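Local coordinates for Rx protein (Solanum tuberosum, PDB 4M70), which probably acts in plant immunity by detecting pathogen avirulence factors and triggering the hypersensitive response, and is represented by its N-terminal coiled-coil domain, at residues A[10-15]-A[68-73]; A[18-23]-A[75-80]; A[29-34]-A[98-103]. All blocks are in the same frame, centred on the assembly; numbering follows the deposited sequence.

Interaction 1: residues A[10-15]-A[68-73]; sequences VTSLMR and TTEDMV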
ATOM      1  N   VAL A  10       9.512  -2.171  -4.169  1.00 51.89           N
ATOM      2  CA  VAL A  10       9.194  -1.377  -2.982  1.00 46.08           C
ATOM      3  C   VAL A  10       9.765   0.033  -3.103  1.00 49.05           C
ATOM      4  O   VAL A  10       9.113   1.011  -2.734  1.00 50.23           O
ATOM      5  CB  VAL A  10       9.692  -2.062  -1.677  1.00 50.62           C
ATOM      6  CG1 VAL A  10       9.568  -1.121  -0.481  1.00 47.95           C
ATOM      7  CG2 VAL A  10       8.916  -3.344  -1.421  1.00 46.35           C
ATOM      8  N   THR A  11      10.969   0.139  -3.663  1.00 55.28           N
ATOM      9  CA  THR A  11      11.586   1.446  -3.904  1.00 56.09           C
ATOM     10  C   THR A  11      10.730   2.289  -4.847  1.00 51.95           C
ATOM     11  O   THR A  11      10.488   3.489  -4.615  1.00 50.44           O
ATOM     12  CB  THR A  11      12.995   1.294  -4.516  1.00 54.10           C
ATOM     13  OG1 THR A  11      13.836   0.555  -3.619  1.00 59.45           O
ATOM     14  CG2 THR A  11      13.616   2.660  -4.792  1.00 50.22           C
ATOM     15  N   SER A  12      10.253   1.640  -5.902  1.00 50.42           N
ATOM     16  CA  SER A  12       9.408   2.313  -6.872  1.00 56.55           C
ATOM     17  C   SER A  12       8.093   2.764  -6.226  1.00 53.60           C
ATOM     18  O   SER A  12       7.604   3.862  -6.501  1.00 53.56           O
ATOM     19  CB  SER A  12       9.158   1.395  -8.069  1.00 54.23           C
ATOM     20  OG  SER A  12       8.431   2.068  -9.079  1.00 57.86           O
ATOM     21  N   LEU A  13       7.542   1.926  -5.350  1.00 46.91           N
ATOM     22  CA  LEU A  13       6.309   2.262  -4.636  1.00 52.90           C
ATOM     23  C   LEU A  13       6.505   3.455  -3.691  1.00 51.79           C
ATOM     24  O   LEU A  13       5.618   4.301  -3.550  1.00 50.24           O
ATOM     25  CB  LEU A  13       5.779   1.044  -3.866  1.00 54.79           C
ATOM     26  CG  LEU A  13       4.491   1.259  -3.067  1.00 49.73           C
ATOM     27  CD1 LEU A  13       3.408   1.886  -3.947  1.00 47.34           C
ATOM     28  CD2 LEU A  13       3.997  -0.040  -2.449  1.00 46.50           C
ATOM     29  N   MET A  14       7.661   3.500  -3.034  1.00 48.84           N
ATOM     30  CA  MET A  14       8.018   4.609  -2.154  1.00 49.52           C
ATOM     31  C   MET A  14       8.039   5.898  -2.976  1.00 56.63           C
ATOM     32  O   MET A  14       7.437   6.918  -2.595  1.00 52.66           O
ATOM     33  CB  MET A  14       9.386   4.346  -1.505  1.00 49.76           C
ATOM     34  CG  MET A  14       9.351   3.326  -0.356  1.00 53.90           C
ATOM     35  SD  MET A  14      10.927   2.487  -0.028  1.00 57.35           S
ATOM     36  CE  MET A  14      11.962   3.848   0.510  1.00 54.13           C
ATOM     37  N   ARG A  15       8.730   5.841  -4.111  1.00 49.29           N
ATOM     38  CA  ARG A  15       8.822   6.990  -5.011  1.00 49.98           C
ATOM     39  C   ARG A  15       7.437   7.444  -5.504  1.00 50.37           C
ATOM     40  O   ARG A  15       7.149   8.646  -5.586  1.00 54.06           O
ATOM     41  CB  ARG A  15       9.746   6.648  -6.183  1.00 56.18           C
ATOM     42  CG  ARG A  15      10.472   7.826  -6.805  1.00 63.43           C
ATOM     43  CD  ARG A  15      11.685   7.344  -7.590  1.00 66.72           C
ATOM     44  NE  ARG A  15      11.348   6.210  -8.444  1.00 71.55           N
ATOM     45  CZ  ARG A  15      12.071   5.097  -8.544  1.00 68.93           C
ATOM     46  NH1 ARG A  15      13.191   4.957  -7.847  1.00 63.45           N
ATOM     47  NH2 ARG A  15      11.671   4.123  -9.351  1.00 71.97           N
ATOM     48  N   THR A  68       1.095  -3.222  -8.695  1.00 46.37           N
ATOM     49  CA  THR A  68      -0.357  -3.017  -8.762  1.00 53.17           C
ATOM     50  C   THR A  68      -0.773  -1.796  -7.935  1.00 52.60           C
ATOM     51  O   THR A  68      -1.534  -0.915  -8.394  1.00 51.52           O
ATOM     52  CB  THR A  68      -1.116  -4.263  -8.255  1.00 61.92           C
ATOM     53  OG1 THR A  68      -0.715  -5.413  -9.013  1.00 66.51           O
ATOM     54  CG2 THR A  68      -2.622  -4.073  -8.376  1.00 58.29           C
ATOM     55  N   THR A  69      -0.258  -1.749  -6.711  1.00 49.45           N
ATOM     56  CA  THR A  69      -0.534  -0.639  -5.811  1.00 49.66           C
ATOM     57  C   THR A  69      -0.079   0.668  -6.445  1.00 49.11           C
ATOM     58  O   THR A  69      -0.747   1.700  -6.330  1.00 47.82           O
ATOM     59  CB  THR A  69       0.175  -0.827  -4.465  1.00 52.81           C
ATOM     60  OG1 THR A  69      -0.194  -2.094  -3.899  1.00 51.87           O
ATOM     61  CG2 THR A  69      -0.181   0.305  -3.514  1.00 44.87           C
ATOM     62  N   GLU A  70       1.069   0.611  -7.114  1.00 47.03           N
ATOM     63  CA  GLU A  70       1.609   1.772  -7.812  1.00 52.71           C
ATOM     64  C   GLU A  70       0.617   2.296  -8.823  1.00 48.64           C
ATOM     65  O   GLU A  70       0.328   3.499  -8.865  1.00 49.68           O
ATOM     66  CB  GLU A  70       2.881   1.398  -8.554  1.00 54.26           C
ATOM     67  CG  GLU A  70       4.143   1.920  -7.949  1.00 58.87           C
ATOM     68  CD  GLU A  70       5.299   1.771  -8.892  1.00 57.54           C
ATOM     69  OE1 GLU A  70       5.159   1.027  -9.885  1.00 68.81           O
ATOM     70  OE2 GLU A  70       6.339   2.406  -8.649  1.00 65.22           O
ATOM     71  N   ASP A  71       0.088   1.380  -9.627  1.00 52.65           N
ATOM     72  CA  ASP A  71      -0.881   1.753 -10.650  1.00 50.56           C
ATOM     73  C   ASP A  71      -2.111   2.421 -10.041  1.00 53.47           C
ATOM     74  O   ASP A  71      -2.583   3.461 -10.531  1.00 53.94           O
ATOM     75  CB  ASP A  71      -1.292   0.527 -11.466  1.00 56.51           C
ATOM     76  CG  ASP A  71      -0.168   0.002 -12.340  1.00 51.25           C
ATOM     77  OD1 ASP A  71       0.788   0.757 -12.606  1.00 54.04           O
ATOM     78  OD2 ASP A  71      -0.238  -1.177 -12.742  1.00 60.70           O
ATOM     79  N   MET A  72      -2.609   1.841  -8.952  1.00 52.32           N
ATOM     80  CA  MET A  72      -3.792   2.382  -8.276  1.00 50.88           C
ATOM     81  C   MET A  72      -3.575   3.770  -7.655  1.00 50.21           C
ATOM     82  O   MET A  72      -4.432   4.656  -7.765  1.00 46.67           O
ATOM     83  CB  MET A  72      -4.295   1.393  -7.225  1.00 55.93           C
ATOM     84  CG  MET A  72      -4.984   0.165  -7.831  1.00 54.91           C
ATOM     85  SD  MET A  72      -5.388  -1.076  -6.579  1.00 67.36           S
ATOM     86  CE  MET A  72      -6.353  -2.246  -7.536  1.00 61.33           C
ATOM     87  N   VAL A  73      -2.431   3.954  -7.003  1.00 48.33           N
ATOM     88  CA  VAL A  73      -2.091   5.241  -6.414  1.00 47.35           C
ATOM     89  C   VAL A  73      -1.929   6.310  -7.502  1.00 52.56           C
ATOM     90  O   VAL A  73      -2.406   7.438  -7.352  1.00 49.58           O
ATOM     91  CB  VAL A  73      -0.815   5.150  -5.536  1.00 49.52           C
ATOM     92  CG1 VAL A  73      -0.311   6.537  -5.159  1.00 49.57           C
ATOM     93  CG2 VAL A  73      -1.083   4.309  -4.286  1.00 48.71           C
TER
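In the four-helix CC domain, Leu13 of helix 4-24 meets Thr69 and Glu70 of helix 56-81 along the seam between two parallel helices. The short segments 10-15 and 68-73 run almost side by side, their axes 9.5 Å apart and inclined by 13°. Leu13 and Glu70 lie level, with CA atoms 5.7 Å apart, and their side chains run alongside one another, pointing opposite ways. Leu13 has CG anti to the backbone N (chi1 180°), which carries its branched end across the gap. There CD1 touches the methyl CG2 of Thr69 at 3.9 Å and the methylene CG of Glu70 at 4.1 Å. Leucine suits this place because its fork can serve two helices, the side chain also resting on Leu35 of helix 29-42.

Thr69 answers with a split side chain. Its first torsion of -55° leaves OG1 beside the backbone N, where the hydroxyl bonds to Val65 O one turn earlier. The buried polar atom is thus satisfied within its own helix, and the methyl faces Leu13. Leu100 and Ala103 of helix 86-119 also touch this threonine, and an aromatic side chain from a chain of another protein packs on it.

Glu70 is amphipathic in use: its aliphatic portion lies along the leucine, while its carboxylate reaches the partly exposed side of the seam beside Ser12. The OG of Ser12 is modelled implausibly close to the carboxylate, so their relation is doubtful. Thr16 OG1 lies within hydrogen-bonding range of both Glu70 OE2 and Ser12 O, and its one proton must be shared or favour one of them. Nearer the backbone, the methylene CG of Glu70 lies 4.0 Å from Leu13 CA, against the main chain of the neighbouring helix.

Interaction 2: residues A[18-23]-A[75-80]; sequences HQSMEL and SESRNV
Ser77 of helix 56-81 reaches across to Ser20 of helix 4-24, in the next portion of the parallel helix pair that runs through the bundle. The two residues are level, with CA atoms 5.9 Å apart, a close approach made possible by two small side chains.

Followed outward, Ser77 begins with a CB that is directed at the opposite helix and lies 3.8 Å from Ser20 OG. On its flank, the methyl CD2 of Leu23 stands 4.4 Å from this CB and 3.7 Å from Ser77 O, passing over the backbone of the facing turn. At the tip, OG sits 3.3 Å from Ser20 CB and accepts a hydrogen bond from Ser20 OG, with an oxygen-to-oxygen distance of 2.6 Å. The hydroxyl of Ser77 also bonds to Val73 O, one turn back in its own helix. Its placement beside the backbone N (chi1 -62°) brings it within range of that carbonyl.

Ser20 takes a different orientation, with OG anti to the backbone N (chi1 -178°), which places the hydroxyl opposite that of Ser77. Ile96 of helix 86-119 packs on both serines, while Leu28, from the loop after helix 4-24, also touches Ser20. Leu23, exposed, lays a methyl against the Ser77 turn and leans on Phe81.

The chemistry is that of a short chain of hydrogen bonds, running from Ser20 OG to Ser77 OG and on to Val73 O. It lets two polar side chains be buried between helices without either hydroxyl losing its hydrogen-bonding partner.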
ATOM      1  N   HIS A  18       5.619   9.262  -2.728  1.00 48.67           N
ATOM      2  CA  HIS A  18       6.071  10.650  -2.643  1.00 55.91           C
ATOM      3  C   HIS A  18       5.532  11.536  -3.778  1.00 59.95           C
ATOM      4  O   HIS A  18       5.188  12.702  -3.541  1.00 56.43           O
ATOM      5  CB  HIS A  18       7.595  10.738  -2.539  1.00 59.09           C
ATOM      6  CG  HIS A  18       8.088  10.766  -1.123  1.00 62.01           C
ATOM      7  ND1 HIS A  18       9.424  10.866  -0.797  1.00 62.48           N
ATOM      8  CD2 HIS A  18       7.418  10.700   0.051  1.00 60.71           C
ATOM      9  CE1 HIS A  18       9.553  10.868   0.519  1.00 65.81           C
ATOM     10  NE2 HIS A  18       8.352  10.766   1.058  1.00 61.47           N
ATOM     11  N   GLN A  19       5.461  11.001  -4.999  1.00 53.62           N
ATOM     12  CA  GLN A  19       4.868  11.750  -6.112  1.00 54.78           C
ATOM     13  C   GLN A  19       3.402  12.094  -5.828  1.00 55.44           C
ATOM     14  O   GLN A  19       2.945  13.223  -6.083  1.00 53.76           O
ATOM     15  CB  GLN A  19       4.998  10.972  -7.423  1.00 48.23           C
ATOM     16  CG  GLN A  19       6.429  10.864  -7.941  1.00 53.29           C
ATOM     17  CD  GLN A  19       6.545   9.972  -9.166  1.00 60.82           C
ATOM     18  OE1 GLN A  19       5.739   9.059  -9.365  1.00 58.40           O
ATOM     19  NE2 GLN A  19       7.543  10.238  -9.999  1.00 61.50           N
ATOM     20  N   SER A  20       2.676  11.116  -5.291  1.00 46.62           N
ATOM     21  CA  SER A  20       1.288  11.326  -4.905  1.00 56.09           C
ATOM     22  C   SER A  20       1.191  12.381  -3.809  1.00 58.26           C
ATOM     23  O   SER A  20       0.272  13.186  -3.815  1.00 60.74           O
ATOM     24  CB  SER A  20       0.643  10.020  -4.438  1.00 59.85           C
ATOM     25  OG  SER A  20      -0.723  10.212  -4.096  1.00 55.88           O
ATOM     26  N   MET A  21       2.136  12.371  -2.870  1.00 59.54           N
ATOM     27  CA  MET A  21       2.148  13.362  -1.791  1.00 62.73           C
ATOM     28  C   MET A  21       2.346  14.763  -2.345  1.00 68.81           C
ATOM     29  O   MET A  21       1.652  15.702  -1.956  1.00 63.72           O
ATOM     30  CB  MET A  21       3.234  13.059  -0.753  1.00 54.51           C
ATOM     31  CG  MET A  21       2.927  11.883   0.158  1.00 56.81           C
ATOM     32  SD  MET A  21       4.296  11.412   1.245  1.00 70.13           S
ATOM     33  CE  MET A  21       4.518  12.914   2.211  1.00 60.62           C
ATOM     34  N   GLU A  22       3.300  14.890  -3.263  1.00 60.92           N
ATOM     35  CA  GLU A  22       3.578  16.167  -3.905  1.00 63.91           C
ATOM     36  C   GLU A  22       2.356  16.690  -4.644  1.00 67.16           C
ATOM     37  O   GLU A  22       2.062  17.886  -4.603  1.00 70.42           O
ATOM     38  CB  GLU A  22       4.749  16.037  -4.876  1.00 66.69           C
ATOM     39  CG  GLU A  22       6.098  15.818  -4.212  1.00 71.82           C
ATOM     40  CD  GLU A  22       7.235  15.770  -5.216  1.00 85.70           C
ATOM     41  OE1 GLU A  22       7.026  16.181  -6.379  1.00 84.88           O
ATOM     42  OE2 GLU A  22       8.336  15.310  -4.843  1.00 86.67           O
ATOM     43  N   LEU A  23       1.640  15.796  -5.320  1.00 63.18           N
ATOM     44  CA  LEU A  23       0.482  16.233  -6.094  1.00 62.87           C
ATOM     45  C   LEU A  23      -0.758  16.517  -5.247  1.00 62.03           C
ATOM     46  O   LEU A  23      -1.456  17.511  -5.463  1.00 66.61           O
ATOM     47  CB  LEU A  23       0.133  15.212  -7.174  1.00 51.90           C
ATOM     48  CG  LEU A  23      -1.016  15.718  -8.044  1.00 63.64           C
ATOM     49  CD1 LEU A  23      -0.602  17.014  -8.747  1.00 60.82           C
ATOM     50  CD2 LEU A  23      -1.478  14.667  -9.044  1.00 61.57           C
ATOM     51  N   SER A  75      -3.354   6.306 -10.466  1.00 45.09           N
ATOM     52  CA  SER A  75      -4.679   6.551 -11.026  1.00 48.82           C
ATOM     53  C   SER A  75      -5.534   7.441 -10.131  1.00 55.16           C
ATOM     54  O   SER A  75      -6.127   8.427 -10.586  1.00 54.99           O
ATOM     55  CB  SER A  75      -5.395   5.224 -11.279  1.00 51.86           C
ATOM     56  OG  SER A  75      -6.635   5.426 -11.940  1.00 63.36           O
ATOM     57  N   GLU A  76      -5.565   7.111  -8.843  1.00 56.65           N
ATOM     58  CA  GLU A  76      -6.382   7.857  -7.900  1.00 48.97           C
ATOM     59  C   GLU A  76      -5.839   9.257  -7.640  1.00 50.24           C
ATOM     60  O   GLU A  76      -6.605  10.192  -7.408  1.00 56.30           O
ATOM     61  CB  GLU A  76      -6.555   7.061  -6.604  1.00 51.91           C
ATOM     62  CG  GLU A  76      -7.314   5.752  -6.807  1.00 51.71           C
ATOM     63  CD  GLU A  76      -8.765   5.955  -7.215  1.00 57.27           C
ATOM     64  OE1 GLU A  76      -9.290   7.077  -7.068  1.00 59.74           O
ATOM     65  OE2 GLU A  76      -9.390   4.978  -7.682  1.00 58.47           O
ATOM     66  N   SER A  77      -4.520   9.406  -7.699  1.00 46.52           N
ATOM     67  CA  SER A  77      -3.911  10.725  -7.602  1.00 46.82           C
ATOM     68  C   SER A  77      -4.327  11.564  -8.808  1.00 59.90           C
ATOM     69  O   SER A  77      -4.596  12.772  -8.680  1.00 56.27           O
ATOM     70  CB  SER A  77      -2.390  10.619  -7.497  1.00 53.26           C
ATOM     71  OG  SER A  77      -2.014   9.921  -6.318  1.00 54.67           O
ATOM     72  N   ARG A  78      -4.361  10.931  -9.984  1.00 52.06           N
ATOM     73  CA  ARG A  78      -4.900  11.606 -11.161  1.00 56.39           C
ATOM     74  C   ARG A  78      -6.349  12.026 -10.915  1.00 57.92           C
ATOM     75  O   ARG A  78      -6.760  13.119 -11.313  1.00 55.99           O
ATOM     76  CB  ARG A  78      -4.801  10.729 -12.413  1.00 49.27           C
ATOM     77  CG  ARG A  78      -3.403  10.638 -13.013  1.00 53.80           C
ATOM     78  CD  ARG A  78      -3.435  10.042 -14.418  1.00 47.06           C
ATOM     79  NE  ARG A  78      -3.846   8.638 -14.435  1.00 49.22           N
ATOM     80  CZ  ARG A  78      -3.009   7.614 -14.280  1.00 47.86           C
ATOM     81  NH1 ARG A  78      -1.713   7.833 -14.092  1.00 46.84           N
ATOM     82  NH2 ARG A  78      -3.465   6.372 -14.312  1.00 43.73           N
ATOM     83  N   ASN A  79      -7.116  11.172 -10.241  1.00 53.93           N
ATOM     84  CA  ASN A  79      -8.492  11.524  -9.893  1.00 59.65           C
ATOM     85  C   ASN A  79      -8.575  12.710  -8.926  1.00 57.06           C
ATOM     86  O   ASN A  79      -9.515  13.502  -8.997  1.00 63.84           O
ATOM     87  CB  ASN A  79      -9.255  10.309  -9.353  1.00 55.02           C
ATOM     88  CG  ASN A  79      -9.542   9.273 -10.431  1.00 58.21           C
ATOM     89  OD1 ASN A  79      -9.493   9.570 -11.623  1.00 60.22           O
ATOM     90  ND2 ASN A  79      -9.844   8.048 -10.013  1.00 60.30           N
ATOM     91  N   VAL A  80      -7.586  12.838  -8.041  1.00 59.91           N
ATOM     92  CA  VAL A  80      -7.482  14.000  -7.154  1.00 56.32           C
ATOM     93  C   VAL A  80      -7.215  15.266  -7.969  1.00 65.55           C
ATOM     94  O   VAL A  80      -7.807  16.318  -7.715  1.00 62.27           O
ATOM     95  CB  VAL A  80      -6.370  13.833  -6.078  1.00 58.47           C
ATOM     96  CG1 VAL A  80      -5.995  15.182  -5.465  1.00 57.95           C
ATOM     97  CG2 VAL A  80      -6.804  12.865  -4.987  1.00 55.42           C
TER

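Interaction 3: residues A[29-34]-A[98-103]; sequences QPFYEK and FVLEQA
Segments 29-34 and 98-103 run nearly parallel, their axes 10.7 Å apart and crossing at 19°, with Phe31 and Leu100 nearest at 7.0 Å between CA atoms. They join helix 29-42 to helix 86-119, the second and last helices of the four-helix CC bundle, and the wide spacing is bridged by an aromatic ring.

The side chain of Phe31 sets out toward the other helix, and its ring spans the gap. Leu100 CB lies over one face, 3.7 Å from the ring centroid and only 9° off the ring normal, a well-centred CH-pi contact. The leucine is set obliquely to the phenylalanine, and its CD1 adds a second touch at 3.8 Å from Phe31 CD1. A flat ring suits this place because its pi face takes a methylene C-H at close range. Ile17 of helix 4-24, and Phe97 and Leu104 of helix 86-119, also pack on the phenylalanine. Leu100, buried, packs on Val73 and Ile17 as well, which brings all four helices together at this residue.

Glu101 deals with the edge of the same ring. Its chain leaves with CG anti to the backbone N and then bends at chi2, which brings the carboxylate back to Phe31. OE1 sits near the ring plane, 3.5 Å from CE2, and the carboxylate and ring planes are turned 52° apart. An electronegative oxygen beside the weakly positive hydrogen rim of an aromatic ring is probably mildly favourable. Lys34, on the exposed border, brings an opposite charge up to the same carboxylate, too far for a salt bridge: its NZ ends 4.0 Å from Glu101 OE1.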
ATOM      1  N   GLN A  29       3.284   9.938   4.363  1.00 61.03           N
ATOM      2  CA  GLN A  29       4.615   9.671   4.912  1.00 61.71           C
ATOM      3  C   GLN A  29       4.700   8.454   5.854  1.00 59.77           C
ATOM      4  O   GLN A  29       5.714   7.761   5.852  1.00 63.97           O
ATOM      5  CB  GLN A  29       5.222  10.925   5.556  1.00 65.10           C
ATOM      6  CG  GLN A  29       6.716  10.803   5.879  1.00 62.97           C
ATOM      7  CD  GLN A  29       7.594  10.659   4.641  1.00 73.24           C
ATOM      8  OE1 GLN A  29       7.198  11.018   3.531  1.00 67.96           O
ATOM      9  NE2 GLN A  29       8.797  10.125   4.833  1.00 69.68           N
ATOM     10  N   PRO A  30       3.659   8.198   6.677  1.00 63.56           N
ATOM     11  CA  PRO A  30       3.737   6.964   7.474  1.00 62.84           C
ATOM     12  C   PRO A  30       3.841   5.701   6.618  1.00 59.00           C
ATOM     13  O   PRO A  30       4.598   4.785   6.970  1.00 57.60           O
ATOM     14  CB  PRO A  30       2.411   6.964   8.250  1.00 56.37           C
ATOM     15  CG  PRO A  30       1.534   7.965   7.555  1.00 65.92           C
ATOM     16  CD  PRO A  30       2.484   9.002   7.062  1.00 67.05           C
ATOM     17  N   PHE A  31       3.107   5.663   5.508  1.00 63.35           N
ATOM     18  CA  PHE A  31       3.196   4.541   4.580  1.00 53.53           C
ATOM     19  C   PHE A  31       4.608   4.436   4.028  1.00 50.51           C
ATOM     20  O   PHE A  31       5.180   3.348   3.959  1.00 57.57           O
ATOM     21  CB  PHE A  31       2.221   4.706   3.414  1.00 50.95           C
ATOM     22  CG  PHE A  31       0.771   4.677   3.807  1.00 57.13           C
ATOM     23  CD1 PHE A  31      -0.008   5.818   3.711  1.00 56.34           C
ATOM     24  CD2 PHE A  31       0.187   3.508   4.265  1.00 52.97           C
ATOM     25  CE1 PHE A  31      -1.346   5.790   4.060  1.00 57.21           C
ATOM     26  CE2 PHE A  31      -1.149   3.469   4.614  1.00 54.20           C
ATOM     27  CZ  PHE A  31      -1.917   4.614   4.513  1.00 53.59           C
ATOM     28  N   TYR A  32       5.160   5.579   3.644  1.00 48.45           N
ATOM     29  CA  TYR A  32       6.512   5.661   3.105  1.00 52.25           C
ATOM     30  C   TYR A  32       7.523   5.089   4.106  1.00 59.55           C
ATOM     31  O   TYR A  32       8.374   4.280   3.740  1.00 56.95           O
ATOM     32  CB  TYR A  32       6.831   7.120   2.770  1.00 47.17           C
ATOM     33  CG  TYR A  32       8.147   7.350   2.070  1.00 57.95           C
ATOM     34  CD1 TYR A  32       9.295   7.655   2.787  1.00 59.06           C
ATOM     35  CD2 TYR A  32       8.234   7.287   0.683  1.00 52.94           C
ATOM     36  CE1 TYR A  32      10.501   7.877   2.143  1.00 62.91           C
ATOM     37  CE2 TYR A  32       9.432   7.505   0.034  1.00 55.61           C
ATOM     38  CZ  TYR A  32      10.562   7.799   0.766  1.00 61.23           C
ATOM     39  OH  TYR A  32      11.758   8.022   0.118  1.00 61.35           O
ATOM     40  N   GLU A  33       7.420   5.506   5.365  1.00 59.93           N
ATOM     41  CA  GLU A  33       8.344   5.062   6.409  1.00 53.85           C
ATOM     42  C   GLU A  33       8.213   3.571   6.698  1.00 53.42           C
ATOM     43  O   GLU A  33       9.217   2.871   6.881  1.00 58.80           O
ATOM     44  CB  GLU A  33       8.123   5.855   7.701  1.00 58.23           C
ATOM     45  CG  GLU A  33       8.504   7.327   7.621  1.00 62.42           C
ATOM     46  CD  GLU A  33      10.003   7.530   7.469  1.00 74.80           C
ATOM     47  OE1 GLU A  33      10.771   6.627   7.868  1.00 79.73           O
ATOM     48  OE2 GLU A  33      10.416   8.599   6.967  1.00 78.07           O
ATOM     49  N   LYS A  34       6.977   3.083   6.736  1.00 51.34           N
ATOM     50  CA  LYS A  34       6.749   1.662   6.957  1.00 50.33           C
ATOM     51  C   LYS A  34       7.324   0.832   5.811  1.00 51.76           C
ATOM     52  O   LYS A  34       7.934  -0.227   6.025  1.00 51.34           O
ATOM     53  CB  LYS A  34       5.253   1.388   7.116  1.00 56.10           C
ATOM     54  CG  LYS A  34       4.902  -0.027   7.520  1.00 59.52           C
ATOM     55  CD  LYS A  34       3.389  -0.205   7.633  1.00 70.40           C
ATOM     56  CE  LYS A  34       2.776   0.722   8.679  1.00 70.98           C
ATOM     57  NZ  LYS A  34       1.291   0.564   8.773  1.00 73.53           N
ATOM     58  N   PHE A  98      -6.793   3.695   1.476  1.00 54.62           N
ATOM     59  CA  PHE A  98      -7.258   2.320   1.573  1.00 48.16           C
ATOM     60  C   PHE A  98      -6.342   1.361   0.828  1.00 57.75           C
ATOM     61  O   PHE A  98      -5.962   0.303   1.359  1.00 58.48           O
ATOM     62  CB  PHE A  98      -8.688   2.211   1.047  1.00 51.95           C
ATOM     63  CG  PHE A  98      -9.264   0.827   1.125  1.00 51.48           C
ATOM     64  CD1 PHE A  98      -9.235  -0.011   0.021  1.00 51.54           C
ATOM     65  CD2 PHE A  98      -9.831   0.361   2.302  1.00 55.45           C
ATOM     66  CE1 PHE A  98      -9.764  -1.289   0.086  1.00 55.61           C
ATOM     67  CE2 PHE A  98     -10.368  -0.911   2.371  1.00 53.20           C
ATOM     68  CZ  PHE A  98     -10.329  -1.739   1.266  1.00 54.96           C
ATOM     69  N   VAL A  99      -5.984   1.728  -0.402  1.00 53.50           N
ATOM     70  CA  VAL A  99      -5.113   0.861  -1.182  1.00 53.73           C
ATOM     71  C   VAL A  99      -3.730   0.748  -0.539  1.00 53.33           C
ATOM     72  O   VAL A  99      -3.160  -0.347  -0.482  1.00 51.14           O
ATOM     73  CB  VAL A  99      -5.020   1.284  -2.676  1.00 53.06           C
ATOM     74  CG1 VAL A  99      -4.284   2.600  -2.836  1.00 56.02           C
ATOM     75  CG2 VAL A  99      -4.344   0.203  -3.491  1.00 58.59           C
ATOM     76  N   LEU A 100      -3.215   1.856  -0.009  1.00 50.13           N
ATOM     77  CA  LEU A 100      -1.899   1.805   0.616  1.00 52.24           C
ATOM     78  C   LEU A 100      -1.870   0.964   1.888  1.00 52.22           C
ATOM     79  O   LEU A 100      -0.904   0.241   2.132  1.00 55.43           O
ATOM     80  CB  LEU A 100      -1.363   3.212   0.880  1.00 48.16           C
ATOM     81  CG  LEU A 100      -0.833   3.907  -0.373  1.00 52.42           C
ATOM     82  CD1 LEU A 100      -0.372   5.325  -0.072  1.00 47.62           C
ATOM     83  CD2 LEU A 100       0.295   3.073  -0.954  1.00 47.85           C
ATOM     84  N   GLU A 101      -2.924   1.046   2.694  1.00 54.88           N
ATOM     85  CA  GLU A 101      -3.020   0.183   3.872  1.00 56.90           C
ATOM     86  C   GLU A 101      -3.163  -1.305   3.495  1.00 61.24           C
ATOM     87  O   GLU A 101      -2.531  -2.166   4.121  1.00 51.52           O
ATOM     88  CB  GLU A 101      -4.129   0.654   4.812  1.00 53.56           C
ATOM     89  CG  GLU A 101      -4.180  -0.124   6.122  1.00 66.34           C
ATOM     90  CD  GLU A 101      -2.962   0.033   7.008  1.00 56.96           C
ATOM     91  OE1 GLU A 101      -2.186   0.995   6.830  1.00 62.49           O
ATOM     92  OE2 GLU A 101      -2.768  -0.847   7.873  1.00 72.44           O
ATOM     93  N   GLN A 102      -4.005  -1.613   2.503  1.00 54.66           N
ATOM     94  CA  GLN A 102      -4.135  -3.004   2.045  1.00 55.13           C
ATOM     95  C   GLN A 102      -2.781  -3.554   1.581  1.00 53.25           C
ATOM     96  O   GLN A 102      -2.360  -4.670   1.950  1.00 60.78           O
ATOM     97  CB  GLN A 102      -5.152  -3.118   0.909  1.00 54.01           C
ATOM     98  CG  GLN A 102      -6.591  -2.821   1.287  1.00 58.40           C
ATOM     99  CD  GLN A 102      -7.357  -4.060   1.716  1.00 64.37           C
ATOM    100  OE1 GLN A 102      -7.422  -4.389   2.902  1.00 68.71           O
ATOM    101  NE2 GLN A 102      -7.934  -4.760   0.748  1.00 60.15           N
ATOM    102  N   ALA A 103      -2.104  -2.744   0.773  1.00 57.84           N
ATOM    103  CA  ALA A 103      -0.804  -3.094   0.220  1.00 52.87           C
ATOM    104  C   ALA A 103       0.209  -3.323   1.331  1.00 53.58           C
ATOM    105  O   ALA A 103       0.950  -4.305   1.311  1.00 54.27           O
ATOM    106  CB  ALA A 103      -0.322  -2.000  -0.712  1.00 46.31           C
TER

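How the interactions relate
From the N terminus, helix 4-24 supplies the first halves of interactions 1 and 2, and helix 29-42 that of interaction 3. After the unmodelled residues 44-54, helix 56-81 runs alongside helix 4-24 and closes interactions 1 and 2 in the same order; helix 86-119 closes interaction 3 last. All three loops cross: 1 and 2 because their shared helices are parallel, and 3 with both because the first helix pairs with the third and the second with the fourth. Interactions 1 and 2 meet where Val73 packs on Ser20. Thr69 touching Leu100 and Ala103 connects interaction 3 to interaction 1, while His18, probably hydrogen-bonded to Gln29, connects it to interaction 2.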